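Long-range contact in SusD-like carbohydrate binding protein (Bacteroides vulgatus, PDB 3LEW), which probably binds carbohydrate at the outer membrane as a member of the SusD family of nutrient-binding proteins: residues A259-D263 / Q337-I341. Residues are numbered along the deposited sequence; the frame is centred on the assembly and turned at random. Where two conformers were deposited one is given.
Sequences AQTND and QLGDI
Asp340 OD1 is gripped twice. It takes the backbone N-H of Gln260, with Gln260 N 2.8 Å from Asp340 OD1, and forms a salt bridge with Arg332. The hydrogen bond from Gln260 is bent, 133° at the hydrogen, and the nitrogen sits well above the carboxylate plane, 57° out of it. Asp340 OD2 accepts the backbone N-H of Val249, so both oxygens of this buried carboxylate are held and its rotation is fixed. The carboxylate also lies against the backbone of Ala259, with Asp340 CG 3.6 Å from Ala259 CA. Arg332 reaches across as well, bonding the backbone O of Gln260.

The side chain of Gln260 folds back on the preceding peptide, toward Ala259 O. CG stands beside the backbone N (chi1 -68°) and the chain bends at chi2. This brings Gln260 NE2 to 3.0 Å from Ala259 O, above that carbonyl's plane. NE2 also meets Glu35, and OE1 takes the hydroxyl group of Ser268 as partner. At the bend, Gln260 CG lies 3.3 Å from Gly339 O.

Farther along, Leu338 lays its two methyls against the backbone of Thr261. Leu338 CD2 comes 3.6 Å from Thr261 O, and CD1 is near Thr261 CA.

The contact joins the loop leaving strand 254-258 to the one entering strand 341-345, where Ile341 is joined to His258 by backbone hydrogen bonding. At the start of 337-341, Gln337 and Leu338 form a G1 beta bulge.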
ATOM      1  N   ALA A 259      -0.402  -4.608  14.610  1.00 14.72           N
ATOM      2  CA  ALA A 259       0.382  -5.563  15.421  1.00 14.34           C
ATOM      3  C   ALA A 259      -0.213  -6.967  15.305  1.00 15.16           C
ATOM      4  O   ALA A 259      -1.399  -7.151  14.981  1.00 15.07           O
ATOM      5  CB  ALA A 259       0.404  -5.148  16.894  1.00 15.39           C
ATOM      6  N   GLN A 260       0.641  -7.942  15.583  1.00 13.89           N
ATOM      7  CA  GLN A 260       0.301  -9.370  15.526  1.00 13.90           C
ATOM      8  C   GLN A 260       0.725 -10.109  16.773  1.00 14.78           C
ATOM      9  O   GLN A 260       1.829  -9.879  17.307  1.00 13.80           O
ATOM     10  CB  GLN A 260       0.941  -9.966  14.284  1.00 12.90           C
ATOM     11  CG  GLN A 260       0.301  -9.411  13.017  1.00 14.26           C
ATOM     12  CD  GLN A 260      -1.015 -10.035  12.755  1.00 13.80           C
ATOM     13  OE1 GLN A 260      -1.029 -11.191  12.341  1.00 14.12           O
ATOM     14  NE2 GLN A 260      -2.143  -9.293  12.954  1.00 13.24           N
ATOM     15  N   THR A 261      -0.166 -10.980  17.256  1.00 14.51           N
ATOM     16  CA  THR A 261       0.070 -11.764  18.443  1.00 15.53           C
ATOM     17  C   THR A 261      -0.568 -13.113  18.212  1.00 16.40           C
ATOM     18  O   THR A 261      -1.303 -13.295  17.256  1.00 15.89           O
ATOM     19  CB  THR A 261      -0.611 -11.146  19.700  1.00 16.89           C
ATOM     20  OG1 THR A 261      -2.041 -11.226  19.526  1.00 14.71           O
ATOM     21  CG2 THR A 261      -0.212  -9.689  19.867  1.00 16.90           C
ATOM     22  N   ASN A 262      -0.329 -14.062  19.104  1.00 18.77           N
ATOM     23  CA  ASN A 262      -0.895 -15.399  18.921  1.00 20.78           C
ATOM     24  C   ASN A 262      -2.414 -15.370  18.853  1.00 21.35           C
ATOM     25  O   ASN A 262      -2.999 -16.182  18.132  1.00 23.92           O
ATOM     26  CB  ASN A 262      -0.432 -16.354  20.004  1.00 21.49           C
ATOM     27  CG  ASN A 262      -0.715 -17.828  19.648  1.00 24.27           C
ATOM     28  OD1 ASN A 262      -0.462 -18.306  18.511  1.00 23.72           O
ATOM     29  ND2 ASN A 262      -1.242 -18.540  20.615  1.00 25.81           N
ATOM     30  N   ASP A 263      -3.051 -14.402  19.526  1.00 20.83           N
ATOM     31  CA  ASP A 263      -4.494 -14.165  19.556  0.50 21.14           C
ATOM     32  C   ASP A 263      -5.033 -13.462  18.308  1.00 20.74           C
ATOM     33  O   ASP A 263      -6.223 -13.470  18.016  1.00 22.05           O
ATOM     34  CB  ASP A 263      -4.793 -13.242  20.750  0.50 21.05           C
ATOM     35  CG  ASP A 263      -3.932 -13.568  21.972  0.50 22.83           C
ATOM     36  OD1 ASP A 263      -4.147 -14.640  22.572  0.50 22.94           O
ATOM     37  OD2 ASP A 263      -3.044 -12.755  22.329  0.50 26.11           O
ATOM     38  N   GLN A 337       4.591 -17.942  13.569  1.00 15.49           N
ATOM     39  CA  GLN A 337       4.175 -17.245  12.338  1.00 15.28           C
ATOM     40  C   GLN A 337       3.583 -15.856  12.599  1.00 15.81           C
ATOM     41  O   GLN A 337       2.434 -15.582  12.278  1.00 15.15           O
ATOM     42  CB  GLN A 337       3.236 -18.136  11.509  1.00 15.51           C
ATOM     43  CG  GLN A 337       3.876 -19.449  11.075  1.00 17.09           C
ATOM     44  CD  GLN A 337       2.939 -20.367  10.306  1.00 17.46           C
ATOM     45  OE1 GLN A 337       1.960 -19.924   9.649  1.00 16.85           O
ATOM     46  NE2 GLN A 337       3.230 -21.648  10.378  1.00 20.75           N
ATOM     47  N   LEU A 338       4.381 -14.987  13.217  1.00 14.75           N
ATOM     48  CA  LEU A 338       3.956 -13.629  13.510  1.00 14.28           C
ATOM     49  C   LEU A 338       4.859 -12.626  12.815  1.00 13.77           C
ATOM     50  O   LEU A 338       6.069 -12.766  12.790  1.00 12.98           O
ATOM     51  CB  LEU A 338       4.006 -13.333  15.020  1.00 14.09           C
ATOM     52  CG  LEU A 338       3.156 -14.205  15.946  1.00 16.11           C
ATOM     53  CD1 LEU A 338       3.345 -13.712  17.407  1.00 16.57           C
ATOM     54  CD2 LEU A 338       1.691 -14.138  15.531  1.00 16.55           C
ATOM     55  N   GLY A 339       4.233 -11.592  12.282  1.00 13.53           N
ATOM     56  CA  GLY A 339       4.944 -10.412  11.766  1.00 13.71           C
ATOM     57  C   GLY A 339       3.974  -9.289  11.591  1.00 14.06           C
ATOM     58  O   GLY A 339       2.895  -9.494  11.041  1.00 13.73           O
ATOM     59  N   ASP A 340       4.345  -8.077  12.031  1.00 14.26           N
ATOM     60  CA  ASP A 340       3.429  -6.942  11.998  1.00 14.19           C
ATOM     61  C   ASP A 340       3.382  -6.337  10.589  1.00 13.84           C
ATOM     62  O   ASP A 340       4.326  -6.449   9.812  1.00 13.39           O
ATOM     63  CB  ASP A 340       3.808  -5.849  13.015  1.00 15.14           C
ATOM     64  CG  ASP A 340       3.761  -6.323  14.484  1.00 14.53           C
ATOM     65  OD1 ASP A 340       3.329  -7.481  14.780  1.00 14.41           O
ATOM     66  OD2 ASP A 340       4.162  -5.506  15.377  1.00 13.44           O
ATOM     67  N   ILE A 341       2.292  -5.645  10.311  1.00 13.53           N
ATOM     68  CA  ILE A 341       2.025  -5.112   8.974  1.00 13.56           C
ATOM     69  C   ILE A 341       2.168  -3.581   8.976  1.00 14.28           C
ATOM     70  O   ILE A 341       1.366  -2.894   9.585  1.00 14.75           O
ATOM     71  CB  ILE A 341       0.612  -5.438   8.496  1.00 14.07           C
ATOM     72  CG1 ILE A 341       0.285  -6.934   8.639  1.00 15.02           C
ATOM     73  CG2 ILE A 341       0.449  -4.991   7.017  1.00 12.86           C
ATOM     74  CD1 ILE A 341       1.266  -7.904   7.947  1.00 17.19           C
TER